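Local coordinates for ribosomal protein L11 methyltransferase (PDB 3GRZ), which probably uses S-adenosyl-L-methionine to methylate lysine side chains of ribosomal protein L11, and is represented here by its C-terminal, SAM-binding part, at residues Ala65-Gly70 with Leu87-Ser92. Numbering follows the deposited sequence.
Sequences ADVGTG and LATDIS
Two backbone amides of the glycine-rich turn converge on the carbonyl of Thr89: Thr69 N lies 2.8 Å from Thr89 O in an almost straight bond (171°), whereas Gly68 N reaches the same oxygen only weakly. Upstream the strands pair in parallel register, Asp66 N to Leu87 O at 2.8 Å and Thr89 N to Asp66 O at 2.9 Å, with their axes 16° apart. Asp90 grips the turn next, its OD2 taking Gly70 N at 2.8 Å, nearly along the carboxylate C-O axis, while OD1 turns its anti lone pair to Ile91 N. Replacing Asp90 with alanine removes the carboxylate and would probably leave Gly70 N and Ile91 N without these acceptors, the end of the turn being held less firmly. On the face carrying Asp66 and Ala88, Thr69 OG1 donates to Asp66 OD2 (2.7 Å) from above the carboxylate plane and rests 3.6 Å from Ala88 CB; a chi1 of -163°, with the hydroxyl opposite the backbone N, brings it to both. Val67 and Thr89 lie side by side on the other face, Val67 CG1 3.9 Å from Thr89 OG1. Gly68 and Asp90 are predicted to bind S-adenosyl-L-methionine. In a Rossmann-like beta-alpha-beta unit, helix 73-80 covers Asp66, Thr69 and Ala88, while strands 126-132 and 112-115 continue the sheet beyond 63-67 and 85-90, respectively.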
# COMPACT_ATOMS: atom_id res chain seq x y z
N ALA B 65 -16.04 9.94 0.14
CA ALA B 65 -16.23 10.85 -0.99
C ALA B 65 -15.01 10.76 -1.88
O ALA B 65 -13.89 10.95 -1.41
CB ALA B 65 -16.45 12.30 -0.54
N ASP B 66 -15.23 10.47 -3.16
CA ASP B 66 -14.19 10.46 -4.17
C ASP B 66 -14.38 11.70 -5.03
O ASP B 66 -15.32 11.79 -5.82
CB ASP B 66 -14.28 9.19 -5.02
CG ASP B 66 -13.24 9.14 -6.16
OD1 ASP B 66 -12.22 9.88 -6.10
OD2 ASP B 66 -13.45 8.36 -7.12
N VAL B 67 -13.47 12.66 -4.86
CA VAL B 67 -13.61 13.98 -5.47
C VAL B 67 -12.82 14.02 -6.76
O VAL B 67 -11.65 13.64 -6.78
CB VAL B 67 -13.10 15.08 -4.49
CG1 VAL B 67 -13.22 16.46 -5.12
CG2 VAL B 67 -13.89 15.04 -3.19
N GLY B 68 -13.44 14.48 -7.85
CA GLY B 68 -12.80 14.48 -9.17
C GLY B 68 -12.70 13.08 -9.72
O GLY B 68 -11.66 12.67 -10.24
N THR B 69 -13.80 12.34 -9.61
CA THR B 69 -13.80 10.88 -9.82
C THR B 69 -13.33 10.40 -11.21
O THR B 69 -12.82 9.27 -11.33
CB THR B 69 -15.19 10.28 -9.43
OG1 THR B 69 -15.08 8.86 -9.25
CG2 THR B 69 -16.25 10.56 -10.50
N GLY B 70 -13.47 11.26 -12.23
CA GLY B 70 -13.05 10.94 -13.60
C GLY B 70 -13.78 9.72 -14.12
O GLY B 70 -14.99 9.74 -14.33
N LEU B 87 -19.79 8.34 -2.33
CA LEU B 87 -20.22 9.43 -3.19
C LEU B 87 -19.05 9.77 -4.11
O LEU B 87 -17.92 9.96 -3.64
CB LEU B 87 -20.62 10.67 -2.38
CG LEU B 87 -20.89 11.94 -3.21
CD1 LEU B 87 -22.14 11.78 -4.11
CD2 LEU B 87 -21.04 13.14 -2.30
N ALA B 88 -19.32 9.82 -5.40
CA ALA B 88 -18.32 10.20 -6.39
C ALA B 88 -18.74 11.52 -7.04
O ALA B 88 -19.89 11.65 -7.50
CB ALA B 88 -18.16 9.09 -7.42
N THR B 89 -17.84 12.51 -7.05
CA THR B 89 -18.14 13.82 -7.63
C THR B 89 -17.21 14.19 -8.79
O THR B 89 -16.05 13.78 -8.82
CB THR B 89 -18.11 14.98 -6.59
OG1 THR B 89 -16.75 15.34 -6.29
CG2 THR B 89 -18.83 14.61 -5.30
N ASP B 90 -17.74 14.96 -9.75
CA ASP B 90 -16.92 15.59 -10.80
C ASP B 90 -17.73 16.67 -11.49
O ASP B 90 -18.94 16.75 -11.31
CB ASP B 90 -16.41 14.55 -11.81
CG ASP B 90 -14.99 14.88 -12.34
OD1 ASP B 90 -14.66 16.06 -12.55
OD2 ASP B 90 -14.20 13.94 -12.55
N ILE B 91 -17.05 17.50 -12.28
CA ILE B 91 -17.68 18.66 -12.94
C ILE B 91 -18.34 18.35 -14.28
O ILE B 91 -19.17 19.13 -14.74
CB ILE B 91 -16.66 19.80 -13.17
CG1 ILE B 91 -15.40 19.28 -13.88
CG2 ILE B 91 -16.32 20.48 -11.88
CD1 ILE B 91 -14.57 20.37 -14.56
N SER B 92 -17.99 17.23 -14.91
CA SER B 92 -18.44 16.97 -16.27
C SER B 92 -19.52 15.90 -16.37
O SER B 92 -19.53 14.93 -15.59
CB SER B 92 -17.25 16.60 -17.17
OG SER B 92 -16.79 15.30 -16.89